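Local coordinates for protein purine nucleoside phosphorylase (Schistosoma mansoni, PDB 6B37) that probably catalyses the reversible phosphorolysis of purine nucleosides such as inosine and guanosine, yielding the free base and ribose 1-phosphate, at residues D130-K135 against S241-N246; G121-L126 against G215-G220. All blocks are in the same frame, centred on the assembly; numbering follows the deposited sequence.

How the contacts relate
Contact 1 (D130-K135 with S241-N246) and contact 2 (G121-L126 with G215-G220) lie in one mixed beta-sheet, their centres about 8 Å apart, and their segments alternate along the chain. Two probable hydrogen bonds join them: G121 N stands 2.9 Å from N245 O, and N246 ND2 stands 3.0 Å from L126 O. Apolar packing adds a third link, I243 CD1 lying 3.5 Å from V218 CG1. Both border the bound 1,3-benzothiazol-2-ol, contact 1 at the carbocycle, where N245 OD1 is 3.7 Å from ligand C3, and contact 2 at the heteroatom end, where V219 O is 3.6 Å from ligand C. The ligand is also hydrogen-bonded to N197 ND2.

Contact 1 (D130-K135 against S241-N246); sequences DFVLIK and SLIANN. With CGD (1,3-benzothiazol-2-ol), chain H.
V132 and S241 form an antiparallel hydrogen-bonded pair inside the mixed sheet of the phosphorylase superfamily fold, where strand 131-139 runs against strand 236-246. The evidence is reciprocal: V132 N donates to S241 O and S241 N to V132 O, each at 2.9 Å. A further bond, I243 N to D130 O, lies one step beyond the non-hydrogen-bonded pair F131-L242 and is nearly straight, with 172° at the hydrogen. The local segments are far from exactly antiparallel, their directions differing by 140°.

I243 can be followed outward. Its CB and CG1 each lie 3.6 Å from D130 O; CG1 sits beside the backbone N (chi1 -59°), which also brings it against V132 CG2. From there I243 CD1 continues across the same valine methyl, 3.8 Å from V132 CG2. F131 and L242 share the sheet face opposite V132 and S241; F131 CE1 lies 3.8 Å from L242 CD1, with R269 of helix 259-283 touching both side chains. Farther along the second strand, A244 and N245 border the bound 1,3-benzothiazol-2-ol.

On the V132 face, the buried hydroxyl of S241 is hydrogen-bonded to N117 OD1, while I134 CD1 rests 3.5 Å from S241 OG.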
ATOM      1  N   ASP A 130       7.290  15.011 -24.656  1.00 29.70           N
ATOM      2  CA  ASP A 130       8.060  13.833 -25.038  1.00 32.50           C
ATOM      3  C   ASP A 130       7.202  12.576 -24.901  1.00 27.74           C
ATOM      4  O   ASP A 130       6.205  12.543 -24.165  1.00 26.81           O
ATOM      5  CB  ASP A 130       9.315  13.666 -24.159  1.00 31.20           C
ATOM      6  CG  ASP A 130      10.410  14.704 -24.422  1.00 35.72           C
ATOM      7  OD1 ASP A 130      10.414  15.400 -25.475  1.00 37.11           O
ATOM      8  OD2 ASP A 130      11.320  14.811 -23.559  1.00 34.74           O
ATOM      9  N   PHE A 131       7.610  11.523 -25.622  1.00 30.57           N
ATOM     10  CA  PHE A 131       7.039  10.180 -25.505  1.00 27.76           C
ATOM     11  C   PHE A 131       8.031   9.227 -24.841  1.00 29.36           C
ATOM     12  O   PHE A 131       9.226   9.235 -25.175  1.00 31.88           O
ATOM     13  CB  PHE A 131       6.690   9.630 -26.903  1.00 29.63           C
ATOM     14  CG  PHE A 131       5.724  10.462 -27.682  1.00 32.91           C
ATOM     15  CD1 PHE A 131       4.403  10.562 -27.283  1.00 33.55           C
ATOM     16  CD2 PHE A 131       6.128  11.088 -28.848  1.00 37.30           C
ATOM     17  CE1 PHE A 131       3.506  11.312 -28.016  1.00 36.21           C
ATOM     18  CE2 PHE A 131       5.239  11.842 -29.589  1.00 39.22           C
ATOM     19  CZ  PHE A 131       3.925  11.955 -29.173  1.00 38.65           C
ATOM     20  N   VAL A 132       7.530   8.338 -23.976  1.00 26.92           N
ATOM     21  CA  VAL A 132       8.352   7.306 -23.343  1.00 24.68           C
ATOM     22  C   VAL A 132       7.780   5.915 -23.672  1.00 26.51           C
ATOM     23  O   VAL A 132       6.650   5.596 -23.293  1.00 25.41           O
ATOM     24  CB  VAL A 132       8.453   7.500 -21.821  1.00 26.40           C
ATOM     25  CG1 VAL A 132       9.267   6.391 -21.206  1.00 28.10           C
ATOM     26  CG2 VAL A 132       9.077   8.847 -21.504  1.00 29.58           C
ATOM     27  N   LEU A 133       8.574   5.078 -24.361  1.00 26.89           N
ATOM     28  CA  LEU A 133       8.250   3.654 -24.482  1.00 24.44           C
ATOM     29  C   LEU A 133       8.533   2.983 -23.141  1.00 25.71           C
ATOM     30  O   LEU A 133       9.659   3.047 -22.634  1.00 26.75           O
ATOM     31  CB  LEU A 133       9.064   3.010 -25.618  1.00 27.30           C
ATOM     32  CG  LEU A 133       9.068   3.761 -26.961  1.00 29.79           C
ATOM     33  CD1 LEU A 133      10.025   3.120 -27.965  1.00 31.60           C
ATOM     34  CD2 LEU A 133       7.660   3.789 -27.532  1.00 35.35           C
ATOM     35  N   ILE A 134       7.516   2.385 -22.530  1.00 22.21           N
ATOM     36  CA  ILE A 134       7.701   1.806 -21.200  1.00 20.39           C
ATOM     37  C   ILE A 134       8.390   0.445 -21.312  1.00 27.40           C
ATOM     38  O   ILE A 134       7.912  -0.451 -22.022  1.00 25.59           O
ATOM     39  CB  ILE A 134       6.356   1.686 -20.468  1.00 19.86           C
ATOM     40  CG1 ILE A 134       5.762   3.106 -20.257  1.00 23.80           C
ATOM     41  CG2 ILE A 134       6.503   0.962 -19.140  1.00 23.35           C
ATOM     42  CD1 ILE A 134       4.323   3.153 -19.760  1.00 29.32           C
ATOM     43  N   LYS A 135       9.515   0.270 -20.589  1.00 22.88           N
ATOM     44  CA  LYS A 135      10.283  -0.976 -20.639  1.00 22.77           C
ATOM     45  C   LYS A 135      10.182  -1.800 -19.351  1.00 21.41           C
ATOM     46  O   LYS A 135      10.652  -2.952 -19.349  1.00 25.14           O
ATOM     47  CB  LYS A 135      11.766  -0.694 -20.941  1.00 25.02           C
ATOM     48  CG  LYS A 135      12.466   0.148 -19.893  1.00 30.76           C
ATOM     49  CD  LYS A 135      13.918   0.375 -20.331  1.00 38.50           C
ATOM     50  CE  LYS A 135      14.695   1.135 -19.281  1.00 44.44           C
ATOM     51  NZ  LYS A 135      16.113   1.311 -19.725  1.00 56.02           N
ATOM     52  N   SER A 241       3.891   6.407 -22.723  1.00 22.56           N
ATOM     53  CA  SER A 241       3.531   7.581 -21.924  1.00 23.01           C
ATOM     54  C   SER A 241       3.784   8.878 -22.704  1.00 22.24           C
ATOM     55  O   SER A 241       4.832   9.039 -23.345  1.00 25.73           O
ATOM     56  CB  SER A 241       4.344   7.670 -20.627  1.00 21.43           C
ATOM     57  OG  SER A 241       3.986   6.672 -19.688  1.00 22.89           O
ATOM     58  N   LEU A 242       2.822   9.805 -22.646  1.00 22.46           N
ATOM     59  CA  LEU A 242       3.016  11.189 -23.081  1.00 23.81           C
ATOM     60  C   LEU A 242       3.326  12.034 -21.850  1.00 24.30           C
ATOM     61  O   LEU A 242       2.537  12.052 -20.900  1.00 23.80           O
ATOM     62  CB  LEU A 242       1.777  11.740 -23.798  1.00 25.54           C
ATOM     63  CG  LEU A 242       1.823  13.240 -24.112  1.00 26.43           C
ATOM     64  CD1 LEU A 242       3.001  13.660 -25.043  1.00 26.67           C
ATOM     65  CD2 LEU A 242       0.511  13.666 -24.765  1.00 28.18           C
ATOM     66  N   ILE A 243       4.477  12.702 -21.855  1.00 23.31           N
ATOM     67  CA  ILE A 243       4.983  13.431 -20.688  1.00 22.31           C
ATOM     68  C   ILE A 243       4.343  14.816 -20.650  1.00 24.18           C
ATOM     69  O   ILE A 243       4.470  15.602 -21.593  1.00 25.95           O
ATOM     70  CB  ILE A 243       6.522  13.538 -20.724  1.00 27.99           C
ATOM     71  CG1 ILE A 243       7.171  12.147 -20.761  1.00 27.24           C
ATOM     72  CG2 ILE A 243       7.062  14.372 -19.552  1.00 26.25           C
ATOM     73  CD1 ILE A 243       6.703  11.187 -19.630  1.00 24.81           C
ATOM     74  N   ALA A 244       3.673  15.134 -19.536  1.00 24.28           N
ATOM     75  CA  ALA A 244       3.017  16.436 -19.411  1.00 26.89           C
ATOM     76  C   ALA A 244       3.912  17.519 -18.804  1.00 26.11           C
ATOM     77  O   ALA A 244       3.635  18.706 -18.998  1.00 27.71           O
ATOM     78  CB  ALA A 244       1.758  16.292 -18.547  1.00 27.53           C
ATOM     79  N   ASN A 245       4.958  17.141 -18.069  1.00 25.82           N
ATOM     80  CA  ASN A 245       5.759  18.084 -17.272  1.00 28.32           C
ATOM     81  C   ASN A 245       7.020  17.357 -16.819  1.00 29.78           C
ATOM     82  O   ASN A 245       7.152  16.141 -17.020  1.00 33.52           O
ATOM     83  CB  ASN A 245       4.983  18.583 -16.058  1.00 25.98           C
ATOM     84  CG  ASN A 245       4.829  17.502 -14.985  1.00 31.78           C
ATOM     85  OD1 ASN A 245       4.515  16.366 -15.304  1.00 33.78           O
ATOM     86  ND2 ASN A 245       5.088  17.844 -13.726  1.00 29.56           N
ATOM     87  N   ASN A 246       7.932  18.088 -16.157  1.00 25.31           N
ATOM     88  CA  ASN A 246       9.001  17.451 -15.389  1.00 24.69           C
ATOM     89  C   ASN A 246       8.789  17.787 -13.912  1.00 25.43           C
ATOM     90  O   ASN A 246       8.958  18.943 -13.500  1.00 25.62           O
ATOM     91  CB  ASN A 246      10.395  17.864 -15.863  1.00 27.68           C
ATOM     92  CG  ASN A 246      11.472  17.039 -15.195  1.00 27.21           C
ATOM     93  OD1 ASN A 246      11.696  17.172 -13.991  1.00 27.86           O
ATOM     94  ND2 ASN A 246      12.085  16.115 -15.943  1.00 29.61           N
TER
HETATM   95  C4  CGD H 307       0.570  14.103 -15.601  1.00 30.79           C
HETATM   96  C5  CGD H 307      -0.053  13.111 -15.328  1.00 31.95           C
HETATM   97  C6  CGD H 307       0.068  12.270 -14.121  1.00 23.84           C
HETATM   98  C3  CGD H 307       1.325  14.576 -15.017  1.00 28.84           C
HETATM   99  C2  CGD H 307       1.718  14.216 -13.958  1.00 38.40           C
HETATM  100  C1  CGD H 307       1.265  13.019 -13.227  1.00 24.07           C
HETATM  101  O   CGD H 307       0.510  10.177 -10.974  1.00 28.13           O
HETATM  102  C   CGD H 307       0.518  11.084 -12.016  1.00 19.06           C
HETATM  103  S   CGD H 307      -0.463  10.986 -13.360  1.00 25.74           S
HETATM  104  N   CGD H 307       1.490  12.236 -11.913  1.00 23.75           N

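Contact 2 (G121-L126 against G215-G220); sequences GINRKL and GCDVVG. With CGD (1,3-benzothiazol-2-ol), chain H.
G121 pairs with V218 as an antiparallel, non-hydrogen-bonded bridge, joining the end of strand 112-121 to strand 218-220 in the mixed sheet of the phosphorylase fold; their CA atoms are 4.7 Å apart. Next along the chain, I122 N donates to D217 O at 2.9 Å from well above the carbonyl plane (41°). Its side chain spreads over the opposing backbone: CG2, anti to the backbone N, approaches C216 O at 3.3 Å, while CD1 reaches V219 CG1. That valine also borders the bound 1,3-benzothiazol-2-ol, placing I122 in a second shell behind the ligand.

N123 grips D217 twice. Its backbone N is the second donor to D217 O, at 3.1 Å and from the same face as I122 N, and its ND2 donates to D217 OD1 at 3.0 Å. The side chains lie side by side and point the same way, their amide and carboxylate planes 44° apart. The carboxylate oxygen is in the amide plane of N123, but N123 ND2 approaches D217 OD1 from above the carboxylate plane; D217 OD2 has a separate partner, V193 N.

N123 also opens an Asx turn, K125 N donating in the amide plane to N123 OD1, which overlaps the type I turn from N123 to L126. At the end of the type I turn, L126 crosses V218 at about a right angle: L126 CD1 sits 3.7 Å from V218 CG1 and 3.3 Å from D217 O.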
ATOM      1  N   GLY A 121       7.060  13.544 -15.739  1.00 22.63           N
ATOM      2  CA  GLY A 121       8.451  13.192 -15.961  1.00 23.55           C
ATOM      3  C   GLY A 121       9.278  13.296 -14.689  1.00 23.61           C
ATOM      4  O   GLY A 121       9.191  14.286 -13.954  1.00 25.22           O
ATOM      5  N   ILE A 122      10.129  12.284 -14.463  1.00 21.60           N
ATOM      6  CA  ILE A 122      11.056  12.242 -13.334  1.00 23.54           C
ATOM      7  C   ILE A 122      12.517  12.349 -13.804  1.00 24.69           C
ATOM      8  O   ILE A 122      13.296  13.167 -13.298  1.00 29.05           O
ATOM      9  CB  ILE A 122      10.831  10.950 -12.505  1.00 23.61           C
ATOM     10  CG1 ILE A 122       9.392  10.857 -11.949  1.00 24.53           C
ATOM     11  CG2 ILE A 122      11.827  10.845 -11.361  1.00 27.03           C
ATOM     12  CD1 ILE A 122       9.009  11.946 -10.920  1.00 25.34           C
ATOM     13  N   ASN A 123      12.895  11.523 -14.776  1.00 27.24           N
ATOM     14  CA  ASN A 123      14.217  11.591 -15.393  1.00 29.44           C
ATOM     15  C   ASN A 123      14.494  13.002 -15.908  1.00 28.49           C
ATOM     16  O   ASN A 123      13.633  13.618 -16.542  1.00 29.27           O
ATOM     17  CB  ASN A 123      14.280  10.577 -16.545  1.00 33.21           C
ATOM     18  CG  ASN A 123      15.678  10.413 -17.131  1.00 39.34           C
ATOM     19  OD1 ASN A 123      16.249  11.355 -17.672  1.00 43.33           O
ATOM     20  ND2 ASN A 123      16.223   9.197 -17.045  1.00 42.24           N
ATOM     21  N   ARG A 124      15.722  13.488 -15.677  1.00 32.30           N
ATOM     22  CA  ARG A 124      16.082  14.851 -16.073  1.00 32.14           C
ATOM     23  C   ARG A 124      16.133  15.052 -17.584  1.00 33.73           C
ATOM     24  O   ARG A 124      16.144  16.201 -18.031  1.00 40.47           O
ATOM     25  CB  ARG A 124      17.420  15.247 -15.447  1.00 45.30           C
ATOM     26  CG  ARG A 124      17.236  15.837 -14.057  1.00 63.14           C
ATOM     27  CD  ARG A 124      18.537  16.108 -13.334  1.00 74.07           C
ATOM     28  NE  ARG A 124      18.317  16.180 -11.890  1.00 70.79           N
ATOM     29  CZ  ARG A 124      17.798  17.229 -11.253  1.00 70.01           C
ATOM     30  NH1 ARG A 124      17.429  18.326 -11.920  1.00 55.87           N
ATOM     31  NH2 ARG A 124      17.644  17.177  -9.936  1.00 68.65           N
ATOM     32  N   LYS A 125      16.175  13.985 -18.383  1.00 35.84           N
ATOM     33  CA  LYS A 125      16.182  14.133 -19.837  1.00 37.91           C
ATOM     34  C   LYS A 125      14.788  14.356 -20.424  1.00 38.09           C
ATOM     35  O   LYS A 125      14.671  14.567 -21.640  1.00 41.04           O
ATOM     36  CB  LYS A 125      16.791  12.887 -20.496  1.00 45.10           C
ATOM     37  CG  LYS A 125      18.274  12.703 -20.247  1.00 54.77           C
ATOM     38  CD  LYS A 125      18.770  11.387 -20.829  1.00 69.22           C
ATOM     39  CE  LYS A 125      18.793  11.406 -22.356  1.00 72.45           C
ATOM     40  NZ  LYS A 125      19.170  10.078 -22.946  1.00 74.08           N
ATOM     41  N   LEU A 126      13.731  14.299 -19.608  1.00 29.37           N
ATOM     42  CA  LEU A 126      12.358  14.316 -20.104  1.00 29.39           C
ATOM     43  C   LEU A 126      11.748  15.707 -19.944  1.00 37.18           C
ATOM     44  O   LEU A 126      11.984  16.385 -18.938  1.00 32.10           O
ATOM     45  CB  LEU A 126      11.521  13.274 -19.360  1.00 26.80           C
ATOM     46  CG  LEU A 126      11.980  11.831 -19.573  1.00 27.71           C
ATOM     47  CD1 LEU A 126      11.142  10.886 -18.718  1.00 27.29           C
ATOM     48  CD2 LEU A 126      11.885  11.431 -21.032  1.00 32.06           C
ATOM     49  N   GLY A 215      15.028   5.192  -9.062  1.00 29.10           N
ATOM     50  CA  GLY A 215      15.226   4.754 -10.424  1.00 30.27           C
ATOM     51  C   GLY A 215      14.013   4.865 -11.322  1.00 35.47           C
ATOM     52  O   GLY A 215      14.005   4.258 -12.400  1.00 33.35           O
ATOM     53  N   CYS A 216      12.999   5.629 -10.926  1.00 29.03           N
ATOM     54  CA  CYS A 216      11.829   5.823 -11.769  1.00 27.24           C
ATOM     55  C   CYS A 216      12.082   6.899 -12.814  1.00 29.50           C
ATOM     56  O   CYS A 216      12.692   7.935 -12.526  1.00 28.43           O
ATOM     57  CB  CYS A 216      10.624   6.218 -10.928  1.00 23.01           C
ATOM     58  SG  CYS A 216      10.235   4.997  -9.632  1.00 31.03           S
ATOM     59  N   ASP A 217      11.570   6.676 -14.024  1.00 24.17           N
ATOM     60  CA  ASP A 217      11.704   7.670 -15.083  1.00 23.50           C
ATOM     61  C   ASP A 217      10.445   8.506 -15.308  1.00 24.53           C
ATOM     62  O   ASP A 217      10.555   9.685 -15.674  1.00 24.43           O
ATOM     63  CB  ASP A 217      12.109   6.989 -16.400  1.00 26.18           C
ATOM     64  CG  ASP A 217      13.469   6.296 -16.295  1.00 32.18           C
ATOM     65  OD1 ASP A 217      14.455   6.989 -15.943  1.00 39.71           O
ATOM     66  OD2 ASP A 217      13.562   5.069 -16.536  1.00 27.32           O
ATOM     67  N   VAL A 218       9.261   7.921 -15.092  1.00 21.37           N
ATOM     68  CA  VAL A 218       7.968   8.585 -15.244  1.00 20.31           C
ATOM     69  C   VAL A 218       7.050   8.075 -14.136  1.00 22.06           C
ATOM     70  O   VAL A 218       7.295   7.020 -13.537  1.00 19.71           O
ATOM     71  CB  VAL A 218       7.317   8.356 -16.630  1.00 20.53           C
ATOM     72  CG1 VAL A 218       8.296   8.677 -17.771  1.00 28.38           C
ATOM     73  CG2 VAL A 218       6.790   6.942 -16.803  1.00 25.04           C
ATOM     74  N   VAL A 219       5.955   8.810 -13.902  1.00 20.30           N
ATOM     75  CA  VAL A 219       4.961   8.442 -12.882  1.00 19.71           C
ATOM     76  C   VAL A 219       3.545   8.669 -13.424  1.00 19.64           C
ATOM     77  O   VAL A 219       3.240   9.732 -13.984  1.00 20.36           O
ATOM     78  CB  VAL A 219       5.198   9.203 -11.545  1.00 19.75           C
ATOM     79  CG1 VAL A 219       5.222  10.721 -11.703  1.00 21.57           C
ATOM     80  CG2 VAL A 219       4.198   8.765 -10.478  1.00 22.20           C
ATOM     81  N   GLY A 220       2.663   7.678 -13.220  1.00 17.48           N
ATOM     82  CA  GLY A 220       1.276   7.790 -13.662  1.00 18.89           C
ATOM     83  C   GLY A 220       0.315   7.010 -12.778  1.00 17.09           C
ATOM     84  O   GLY A 220       0.745   6.241 -11.911  1.00 18.77           O
TER
HETATM   85  C4  CGD H 307       0.570  14.103 -15.601  1.00 30.79           C
HETATM   86  C5  CGD H 307      -0.053  13.111 -15.328  1.00 31.95           C
HETATM   87  C6  CGD H 307       0.068  12.270 -14.121  1.00 23.84           C
HETATM   88  C3  CGD H 307       1.325  14.576 -15.017  1.00 28.84           C
HETATM   89  C2  CGD H 307       1.718  14.216 -13.958  1.00 38.40           C
HETATM   90  C1  CGD H 307       1.265  13.019 -13.227  1.00 24.07           C
HETATM   91  O   CGD H 307       0.510  10.177 -10.974  1.00 28.13           O
HETATM   92  C   CGD H 307       0.518  11.084 -12.016  1.00 19.06           C
HETATM   93  S   CGD H 307      -0.463  10.986 -13.360  1.00 25.74           S
HETATM   94  N   CGD H 307       1.490  12.236 -11.913  1.00 23.75           N